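Local coordinates for cytidylate kinase-like family protein (Eubacterium ventriosum, PDB 3FDI) that is of unknown function but, as a cytidylate kinase-like P-loop protein, probably binds a nucleoside triphosphate and may transfer its phosphate, at residues Asn63-Pro68 and Asn161-Ser166; Lys132-Arg137 and Leu146-Lys151; Ile7-Gly12 and Lys24-His29. One frame throughout, in Å; residues are numbered along the deposited sequence.

Contact 1 of 3, residues Asn63-Pro68 and Asn161-Ser166; sequences NFAFIP and NFYCES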
loop_
_atom_site.group_PDB
_atom_site.type_symbol
_atom_site.label_atom_id
_atom_site.label_comp_id
_atom_site.label_asym_id
_atom_site.label_seq_id
_atom_site.Cartn_x
_atom_site.Cartn_y
_atom_site.Cartn_z
ATOM N N ASN B 63 -19.868 1.350 11.770
ATOM C CA ASN B 63 -19.326 2.310 12.745
ATOM C C ASN B 63 -18.600 3.417 11.985
ATOM O O ASN B 63 -18.811 4.598 12.201
ATOM C CB ASN B 63 -18.327 1.634 13.708
ATOM C CG ASN B 63 -18.944 0.473 14.492
ATOM O OD1 ASN B 63 -19.937 0.639 15.193
ATOM N ND2 ASN B 63 -18.341 -0.714 14.362
ATOM N N PHE B 64 -17.763 3.004 11.049
ATOM C CA PHE B 64 -17.024 3.956 10.214
ATOM C C PHE B 64 -17.943 4.925 9.435
ATOM O O PHE B 64 -17.761 6.160 9.469
ATOM C CB PHE B 64 -16.118 3.168 9.257
ATOM C CG PHE B 64 -15.194 4.027 8.478
ATOM C CD1 PHE B 64 -14.046 4.576 9.083
ATOM C CD2 PHE B 64 -15.449 4.309 7.153
ATOM C CE1 PHE B 64 -13.175 5.409 8.367
ATOM C CE2 PHE B 64 -14.582 5.129 6.438
ATOM C CZ PHE B 64 -13.442 5.682 7.047
ATOM N N ALA B 65 -18.931 4.348 8.750
ATOM C CA ALA B 65 -19.992 5.134 8.092
ATOM C C ALA B 65 -20.632 6.143 9.055
ATOM O O ALA B 65 -20.940 7.267 8.679
ATOM C CB ALA B 65 -21.053 4.205 7.496
ATOM N N PHE B 66 -20.813 5.767 10.310
ATOM C CA PHE B 66 -21.511 6.681 11.236
ATOM C C PHE B 66 -20.682 7.870 11.676
ATOM O O PHE B 66 -21.244 8.866 12.125
ATOM C CB PHE B 66 -22.056 5.932 12.464
ATOM C CG PHE B 66 -23.279 5.119 12.174
ATOM C CD1 PHE B 66 -24.458 5.737 11.746
ATOM C CD2 PHE B 66 -23.259 3.736 12.337
ATOM C CE1 PHE B 66 -25.626 4.979 11.479
ATOM C CE2 PHE B 66 -24.388 2.961 12.070
ATOM C CZ PHE B 66 -25.581 3.585 11.636
ATOM N N ILE B 67 -19.359 7.783 11.557
ATOM C CA ILE B 67 -18.503 8.824 12.115
ATOM C C ILE B 67 -18.881 10.133 11.444
ATOM O O ILE B 67 -18.957 10.180 10.217
ATOM C CB ILE B 67 -16.993 8.553 11.902
ATOM C CG1 ILE B 67 -16.574 7.213 12.518
ATOM C CG2 ILE B 67 -16.179 9.728 12.475
ATOM C CD1 ILE B 67 -15.216 6.702 12.035
ATOM N N PRO B 68 -19.146 11.186 12.247
ATOM C CA PRO B 68 -19.538 12.499 11.719
ATOM C C PRO B 68 -18.415 13.271 11.004
ATOM O O PRO B 68 -17.228 13.021 11.238
ATOM C CB PRO B 68 -19.961 13.272 12.979
ATOM C CG PRO B 68 -19.082 12.699 14.062
ATOM C CD PRO B 68 -19.034 11.219 13.723
ATOM N N ASN B 161 -11.913 -0.191 0.354
ATOM C CA ASN B 161 -10.866 0.171 1.349
ATOM C C ASN B 161 -11.269 1.391 2.144
ATOM O O ASN B 161 -10.680 1.725 3.185
ATOM C CB ASN B 161 -9.472 0.358 0.702
ATOM C CG ASN B 161 -8.923 -0.950 0.046
ATOM O OD1 ASN B 161 -9.496 -2.056 0.203
ATOM N ND2 ASN B 161 -7.812 -0.811 -0.707
ATOM N N PHE B 162 -12.278 2.102 1.661
ATOM C CA PHE B 162 -12.807 3.162 2.463
ATOM C C PHE B 162 -13.582 2.567 3.638
ATOM O O PHE B 162 -13.374 3.004 4.764
ATOM C CB PHE B 162 -13.727 4.081 1.689
ATOM C CG PHE B 162 -14.271 5.226 2.537
ATOM C CD1 PHE B 162 -13.423 6.224 2.992
ATOM C CD2 PHE B 162 -15.597 5.261 2.919
ATOM C CE1 PHE B 162 -13.904 7.274 3.755
ATOM C CE2 PHE B 162 -16.098 6.311 3.702
ATOM C CZ PHE B 162 -15.262 7.325 4.109
ATOM N N TYR B 163 -14.472 1.602 3.390
ATOM C CA TYR B 163 -15.324 1.094 4.475
ATOM C C TYR B 163 -14.709 -0.012 5.315
ATOM O O TYR B 163 -15.118 -0.206 6.466
ATOM C CB TYR B 163 -16.673 0.635 3.979
ATOM C CG TYR B 163 -17.524 1.751 3.505
ATOM C CD1 TYR B 163 -18.162 2.597 4.407
ATOM C CD2 TYR B 163 -17.713 1.977 2.146
ATOM C CE1 TYR B 163 -18.969 3.630 3.962
ATOM C CE2 TYR B 163 -18.495 3.008 1.696
ATOM C CZ TYR B 163 -19.122 3.813 2.603
ATOM O OH TYR B 163 -19.888 4.827 2.127
ATOM N N CYS B 164 -13.716 -0.700 4.789
ATOM C CA CYS B 164 -13.094 -1.806 5.485
ATOM C C CYS B 164 -11.669 -1.462 5.809
ATOM O O CYS B 164 -11.084 -0.548 5.192
ATOM C CB CYS B 164 -13.080 -3.034 4.584
ATOM S SG CYS B 164 -14.645 -3.434 3.740
ATOM N N GLU B 165 -11.102 -2.195 6.756
ATOM C CA GLU B 165 -9.677 -2.094 7.098
ATOM C C GLU B 165 -8.861 -3.144 6.347
ATOM O O GLU B 165 -7.708 -2.949 6.069
ATOM C CB GLU B 165 -9.492 -2.310 8.596
ATOM C CG GLU B 165 -10.131 -1.185 9.488
ATOM C CD GLU B 165 -10.001 -1.493 10.990
ATOM O OE1 GLU B 165 -9.765 -2.686 11.309
ATOM O OE2 GLU B 165 -10.112 -0.567 11.847
ATOM N N SER B 166 -9.467 -4.253 5.997
ATOM C CA SER B 166 -8.822 -5.229 5.100
ATOM C C SER B 166 -8.721 -4.648 3.657
ATOM O O SER B 166 -9.398 -3.677 3.298
ATOM C CB SER B 166 -9.670 -6.499 5.057
ATOM O OG SER B 166 -10.925 -6.095 4.493
#
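Phe64 and Phe162 meet as a T-shaped (edge-to-face) pair. The edge of the Phe64 ring points at the face of the Phe162 ring. Their centroids lie 4.7 Å apart and the planes stand at 73°. Phe64 CE2 does most of the touching. It lies over the centre of the Phe162 ring, 3.3 Å from Phe162 CZ. Phe64 reaches this far because its CG is anti to the backbone N (chi1 -173°), on a bond that already points toward the other helix. The same CE2 also comes within 3.0 Å of Phe162 O, so one edge atom touches both the ring face and the backbone carbonyl of the same residue. Phe162 in turn sets its own edge over Tyr163, with Phe162 CD2 above the centre of the tyrosine ring. Tyr163 closes the side of the contact. Its ring edge meets Ala65, with Tyr163 CE1 4.1 Å from Ala65 CB. Replacing Phe162 with an alanine would probably leave the edge of Phe64 without its aromatic face and open a gap beside Tyr163.

Helix 81-95 backs this cluster: Phe87 meets Tyr163 edge-to-face, and Ile84 packs on Ala65. A neighbouring subunit covers another part. Its Lys154 NZ is hydrogen-bonded to the carbonyl oxygens of Asn161, Phe162 and Cys164, at the C-terminal end of helix 142-163. Its Lys151 NZ bonds to those of Phe64 and Ile67. The contact is thus an aromatic cluster joining the last turns of two helices at a subunit interface, with lysines of the partner chain received by carbonyls at and just past the helix ends.

Contact 2 of 3, residues Lys132-Arg137 and Leu146-Lys151; sequences KRVMER and LNMMKK. With SO4 (sulfate ion), chain G.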
loop_
_atom_site.group_PDB
_atom_site.type_symbol
_atom_site.label_atom_id
_atom_site.label_comp_id
_atom_site.label_asym_id
_atom_site.label_seq_id
_atom_site.Cartn_x
_atom_site.Cartn_y
_atom_site.Cartn_z
ATOM N N LYS B 132 -10.553 -9.524 -23.474
ATOM C CA LYS B 132 -11.366 -10.138 -24.506
ATOM C C LYS B 132 -12.797 -10.098 -23.995
ATOM O O LYS B 132 -13.688 -9.616 -24.692
ATOM C CB LYS B 132 -10.887 -11.562 -24.867
ATOM C CG LYS B 132 -10.204 -11.684 -26.282
ATOM C CD LYS B 132 -9.225 -12.863 -26.401
ATOM C CE LYS B 132 -8.046 -12.730 -25.409
ATOM N NZ LYS B 132 -6.962 -13.723 -25.627
ATOM N N ARG B 133 -13.021 -10.521 -22.750
ATOM C CA ARG B 133 -14.403 -10.590 -22.242
ATOM C C ARG B 133 -15.064 -9.217 -22.240
ATOM O O ARG B 133 -16.228 -9.107 -22.609
ATOM C CB ARG B 133 -14.499 -11.255 -20.851
ATOM C CG ARG B 133 -15.823 -10.945 -20.099
ATOM C CD ARG B 133 -16.147 -11.909 -18.971
ATOM N NE ARG B 133 -15.024 -12.780 -18.677
ATOM C CZ ARG B 133 -15.008 -14.100 -18.836
ATOM N NH1 ARG B 133 -13.893 -14.760 -18.543
ATOM N NH2 ARG B 133 -16.091 -14.771 -19.258
ATOM N N VAL B 134 -14.313 -8.188 -21.832
ATOM C CA VAL B 134 -14.815 -6.805 -21.767
ATOM C C VAL B 134 -15.148 -6.181 -23.162
ATOM O O VAL B 134 -16.214 -5.575 -23.339
ATOM C CB VAL B 134 -13.813 -5.879 -21.001
ATOM C CG1 VAL B 134 -14.217 -4.421 -21.090
ATOM C CG2 VAL B 134 -13.676 -6.322 -19.500
HETATM N N MSE B 135 -14.228 -6.286 -24.121
HETATM C CA MSE B 135 -14.498 -5.791 -25.497
HETATM C C MSE B 135 -15.773 -6.394 -26.073
HETATM O O MSE B 135 -16.633 -5.687 -26.597
HETATM C CB MSE B 135 -13.344 -6.132 -26.437
HETATM C CG MSE B 135 -12.037 -5.485 -26.059
HETATM SE SE MSE B 135 -10.660 -6.281 -27.134
HETATM C CE MSE B 135 -11.209 -5.511 -28.897
ATOM N N GLU B 136 -15.863 -7.712 -25.955
ATOM C CA GLU B 136 -17.019 -8.482 -26.371
ATOM C C GLU B 136 -18.264 -8.095 -25.619
ATOM O O GLU B 136 -19.327 -8.049 -26.206
ATOM C CB GLU B 136 -16.773 -9.982 -26.159
ATOM C CG GLU B 136 -17.811 -10.902 -26.856
ATOM C CD GLU B 136 -17.323 -12.369 -27.009
ATOM O OE1 GLU B 136 -16.096 -12.632 -26.962
ATOM O OE2 GLU B 136 -18.176 -13.276 -27.178
ATOM N N ARG B 137 -18.146 -7.855 -24.315
ATOM C CA ARG B 137 -19.303 -7.494 -23.509
ATOM C C ARG B 137 -19.744 -6.090 -23.878
ATOM O O ARG B 137 -20.920 -5.862 -24.075
ATOM C CB ARG B 137 -18.995 -7.582 -22.006
ATOM C CG ARG B 137 -19.996 -6.841 -21.096
ATOM C CD ARG B 137 -19.393 -6.583 -19.696
ATOM N NE ARG B 137 -18.958 -7.843 -19.138
ATOM C CZ ARG B 137 -18.130 -8.000 -18.106
ATOM N NH1 ARG B 137 -17.837 -9.229 -17.724
ATOM N NH2 ARG B 137 -17.599 -6.964 -17.459
ATOM N N LEU B 146 -9.166 -1.767 -21.666
ATOM C CA LEU B 146 -8.171 -1.730 -20.592
ATOM C C LEU B 146 -8.287 -0.526 -19.655
ATOM O O LEU B 146 -7.984 -0.630 -18.470
ATOM C CB LEU B 146 -6.732 -1.934 -21.105
ATOM C CG LEU B 146 -6.322 -3.418 -21.003
ATOM C CD1 LEU B 146 -6.364 -4.066 -22.385
ATOM C CD2 LEU B 146 -4.961 -3.643 -20.332
ATOM N N ASN B 147 -8.738 0.595 -20.189
ATOM C CA ASN B 147 -9.032 1.769 -19.392
ATOM C C ASN B 147 -10.211 1.522 -18.506
ATOM O O ASN B 147 -10.161 1.821 -17.349
ATOM C CB ASN B 147 -9.320 2.963 -20.299
ATOM C CG ASN B 147 -8.064 3.537 -20.894
ATOM O OD1 ASN B 147 -6.965 3.267 -20.420
ATOM N ND2 ASN B 147 -8.210 4.348 -21.926
HETATM N N MSE B 148 -11.283 0.974 -19.050
HETATM C CA MSE B 148 -12.408 0.584 -18.204
HETATM C C MSE B 148 -11.990 -0.335 -17.061
HETATM O O MSE B 148 -12.431 -0.173 -15.928
HETATM C CB MSE B 148 -13.454 -0.115 -19.038
HETATM C CG MSE B 148 -14.448 0.831 -19.591
HETATM SE SE MSE B 148 -15.559 -0.231 -20.711
HETATM C CE MSE B 148 -14.368 -0.208 -22.258
HETATM N N MSE B 149 -11.140 -1.297 -17.356
HETATM C CA MSE B 149 -10.768 -2.281 -16.355
HETATM C C MSE B 149 -10.070 -1.552 -15.203
HETATM O O MSE B 149 -10.446 -1.714 -14.060
HETATM C CB MSE B 149 -9.875 -3.387 -16.948
HETATM C CG MSE B 149 -10.635 -4.423 -17.792
HETATM SE SE MSE B 149 -9.461 -5.293 -19.062
HETATM C CE MSE B 149 -8.114 -5.783 -17.810
ATOM N N LYS B 150 -9.117 -0.684 -15.530
ATOM C CA LYS B 150 -8.377 0.061 -14.511
ATOM C C LYS B 150 -9.261 1.045 -13.713
ATOM O O LYS B 150 -9.021 1.299 -12.536
ATOM C CB LYS B 150 -7.190 0.763 -15.177
ATOM C CG LYS B 150 -6.623 2.002 -14.491
ATOM C CD LYS B 150 -5.736 2.707 -15.506
ATOM C CE LYS B 150 -5.063 3.918 -14.906
ATOM N NZ LYS B 150 -4.390 4.750 -15.944
ATOM N N LYS B 151 -10.289 1.587 -14.333
ATOM C CA LYS B 151 -11.131 2.546 -13.635
ATOM C C LYS B 151 -12.058 1.880 -12.628
ATOM O O LYS B 151 -12.185 2.312 -11.489
ATOM C CB LYS B 151 -11.970 3.340 -14.631
ATOM C CG LYS B 151 -12.689 4.501 -13.983
ATOM C CD LYS B 151 -12.522 5.711 -14.802
ATOM C CE LYS B 151 -13.161 6.949 -14.189
ATOM N NZ LYS B 151 -13.354 8.022 -15.263
HETATM S S SO4 G . -17.053 -9.273 -14.220
HETATM O O1 SO4 G . -18.361 -9.641 -13.670
HETATM O O2 SO4 G . -16.959 -7.845 -14.510
HETATM O O3 SO4 G . -16.150 -9.629 -13.105
HETATM O O4 SO4 G . -16.807 -10.090 -15.449
#
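Between 132-137 and 146-151, the CA atoms of Val134 and Met149 come nearest, at 8.1 Å. No hydrogen bond crosses between the two segments, and the contact is wholly apolar. Val134 points toward the second helix and spreads its two methyls over two selenomethionines. Val134 CG2 lies 4.0 Å from Met149 CG, near the root of that side chain. Val134 CG1, anti to the backbone N (chi1 172°), points the other way along its own helix and meets the terminal methyl, Met148 CE, at 4.4 Å. Phe15 packs on both Val134 and Met149, and so joins the pair to the chain just after strand 8-13.

Arg137, one turn beyond Val134, binds a sulfate that probably came from the crystallisation liquor. Two nitrogens grip it. Arg137 NH1 gives a bond of 2.6 Å to sulfate O4, which sits close to the guanidinium plane, off its edge. Arg137 NH2 reaches sulfate O2 at 3.1 Å. The backbone N atoms of Gly16, Gly18, Gly19 and His20 hold the same ion. Backbone N-H groups of a glycine-rich loop round an anion are characteristic of a P-loop, consistent with a nucleotide phosphate site that Arg137 could also meet.

Contact 3 of 3, residues Ile7-Gly12 and Lys24-His29; sequences IIIAIG and KKLAEH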
loop_
_atom_site.group_PDB
_atom_site.type_symbol
_atom_site.label_atom_id
_atom_site.label_comp_id
_atom_site.label_asym_id
_atom_site.label_seq_id
_atom_site.Cartn_x
_atom_site.Cartn_y
_atom_site.Cartn_z
ATOM N N ILE B 7 -26.198 -21.037 3.864
ATOM C CA ILE B 7 -25.046 -20.650 3.019
ATOM C C ILE B 7 -25.116 -19.218 2.495
ATOM O O ILE B 7 -26.116 -18.793 1.882
ATOM C CB ILE B 7 -24.816 -21.563 1.793
ATOM C CG1 ILE B 7 -25.121 -23.038 2.119
ATOM C CG2 ILE B 7 -23.371 -21.458 1.336
ATOM C CD1 ILE B 7 -24.248 -24.077 1.323
ATOM N N ILE B 8 -24.041 -18.474 2.743
ATOM C CA ILE B 8 -23.866 -17.130 2.185
ATOM C C ILE B 8 -22.518 -17.080 1.433
ATOM O O ILE B 8 -21.503 -17.442 1.997
ATOM C CB ILE B 8 -23.932 -16.052 3.283
ATOM C CG1 ILE B 8 -25.167 -16.263 4.169
ATOM C CG2 ILE B 8 -24.003 -14.704 2.681
ATOM C CD1 ILE B 8 -25.209 -15.435 5.391
ATOM N N ILE B 9 -22.523 -16.661 0.161
ATOM C CA ILE B 9 -21.312 -16.567 -0.623
ATOM C C ILE B 9 -21.079 -15.136 -1.018
ATOM O O ILE B 9 -21.937 -14.541 -1.652
ATOM C CB ILE B 9 -21.401 -17.393 -1.864
ATOM C CG1 ILE B 9 -21.705 -18.868 -1.492
ATOM C CG2 ILE B 9 -20.102 -17.226 -2.693
ATOM C CD1 ILE B 9 -22.043 -19.774 -2.732
ATOM N N ALA B 10 -19.940 -14.577 -0.601
ATOM C CA ALA B 10 -19.589 -13.164 -0.808
ATOM C C ALA B 10 -18.500 -13.160 -1.872
ATOM O O ALA B 10 -17.441 -13.782 -1.701
ATOM C CB ALA B 10 -19.098 -12.532 0.458
ATOM N N ILE B 11 -18.770 -12.525 -2.993
ATOM C CA ILE B 11 -17.880 -12.574 -4.131
ATOM C C ILE B 11 -17.378 -11.207 -4.381
ATOM O O ILE B 11 -18.184 -10.264 -4.505
ATOM C CB ILE B 11 -18.612 -13.056 -5.378
ATOM C CG1 ILE B 11 -18.784 -14.566 -5.335
ATOM C CG2 ILE B 11 -17.807 -12.712 -6.659
ATOM C CD1 ILE B 11 -19.810 -15.009 -6.213
ATOM N N GLY B 12 -16.067 -11.098 -4.459
ATOM C CA GLY B 12 -15.388 -9.945 -5.009
ATOM C C GLY B 12 -14.766 -10.326 -6.341
ATOM O O GLY B 12 -14.704 -11.491 -6.701
ATOM N N LYS B 24 -23.462 -15.908 -10.481
ATOM C CA LYS B 24 -24.667 -16.506 -11.093
ATOM C C LYS B 24 -24.666 -18.028 -11.102
ATOM O O LYS B 24 -25.619 -18.653 -10.665
ATOM C CB LYS B 24 -24.793 -15.990 -12.538
ATOM C CG LYS B 24 -26.132 -16.185 -13.202
ATOM C CD LYS B 24 -26.338 -15.038 -14.207
ATOM C CE LYS B 24 -27.429 -15.297 -15.268
ATOM N NZ LYS B 24 -26.856 -15.825 -16.554
ATOM N N LYS B 25 -23.594 -18.632 -11.599
ATOM C CA LYS B 25 -23.483 -20.087 -11.595
ATOM C C LYS B 25 -23.604 -20.697 -10.197
ATOM O O LYS B 25 -24.336 -21.656 -10.004
ATOM C CB LYS B 25 -22.209 -20.546 -12.320
ATOM C CG LYS B 25 -22.322 -20.283 -13.835
ATOM C CD LYS B 25 -21.041 -20.509 -14.641
ATOM C CE LYS B 25 -21.413 -20.780 -16.130
ATOM N NZ LYS B 25 -20.247 -20.982 -17.044
ATOM N N LEU B 26 -22.941 -20.120 -9.219
ATOM C CA LEU B 26 -23.094 -20.543 -7.824
ATOM C C LEU B 26 -24.562 -20.418 -7.341
ATOM O O LEU B 26 -25.086 -21.355 -6.724
ATOM C CB LEU B 26 -22.171 -19.702 -6.908
ATOM C CG LEU B 26 -20.672 -19.935 -7.056
ATOM C CD1 LEU B 26 -19.786 -18.805 -6.356
ATOM C CD2 LEU B 26 -20.320 -21.394 -6.564
ATOM N N ALA B 27 -25.210 -19.274 -7.597
ATOM C CA ALA B 27 -26.575 -19.029 -7.110
ATOM C C ALA B 27 -27.528 -20.087 -7.677
ATOM O O ALA B 27 -28.369 -20.644 -6.977
ATOM C CB ALA B 27 -27.064 -17.586 -7.492
ATOM N N GLU B 28 -27.348 -20.384 -8.953
ATOM C CA GLU B 28 -28.103 -21.432 -9.607
ATOM C C GLU B 28 -27.778 -22.806 -9.046
ATOM O O GLU B 28 -28.673 -23.607 -8.897
ATOM C CB GLU B 28 -27.851 -21.430 -11.118
ATOM C CG GLU B 28 -28.635 -20.345 -11.878
ATOM C CD GLU B 28 -28.136 -20.120 -13.300
ATOM O OE1 GLU B 28 -27.295 -20.915 -13.795
ATOM O OE2 GLU B 28 -28.575 -19.134 -13.909
ATOM N N HIS B 29 -26.517 -23.098 -8.741
ATOM C CA HIS B 29 -26.188 -24.434 -8.240
ATOM C C HIS B 29 -26.842 -24.696 -6.897
ATOM O O HIS B 29 -27.359 -25.782 -6.657
ATOM C CB HIS B 29 -24.695 -24.644 -8.085
ATOM C CG HIS B 29 -24.338 -25.991 -7.531
ATOM N ND1 HIS B 29 -24.104 -26.214 -6.192
ATOM C CD2 HIS B 29 -24.174 -27.183 -8.143
ATOM C CE1 HIS B 29 -23.798 -27.482 -6.006
ATOM N NE2 HIS B 29 -23.828 -28.094 -7.174
#
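Ile9 and Ile11 meet Leu26 inside the strand, P-loop and helix unit that opens the P-loop kinase fold. Strand 8-13 runs in the middle of the parallel sheet, and helix 19-30 packs on one of its faces. The two isoleucines are two positions apart and both point toward the helix. Leu26 points back at them. Its CG is anti to the carbonyl carbon (chi1 -69°), and the extended second torsion (chi2 166°) carries CD1 forward to the sheet. Both isoleucines hold CG1 beside the backbone N, yet they present different branches. Ile9 offers CG2, its short branch, to the leucine tip, while its CD1 comes 4.2 Å from Leu26 CB, lower on the side chain. Ile11 offers the end of its long branch, CD1, with chi2 of 161° stretching the chain toward the helix.

Helix 185-197 shares this layer, with Ile193 on Leu26 and Ile196 on Ile9. On the other face of the strand, Ala10 packs against Met118 and Ser120. The three residues of the contact are buried, and no polar atom takes part. One methyl serves both isoleucines: Leu26 CD1 lies 4.0 Å from Ile9 CG2 and 3.8 Å from Ile11 CD1.

In the fold
Contact 3 comes first along the chain and closes before either of the others begins. Contact 1 then spans a long stretch of sequence that includes all of contact 2. Contacts 1 and 2 share helix 142-163, near its two ends, with centres 29 Å apart. Contact 3 is 25 Å from contact 1, across the chain's centre, and 23 Å from contact 2, centre to centre. Contact 3 belongs to the sheet core that carries the P-loop; contact 2 flanks the sulfate in that loop, the probable phosphate site. No other chain touches contact 3, but Lys151 of one subunit bonds to Phe64 O and Ile67 O of the other, so contact 2 of one chain meets contact 1 of its partner.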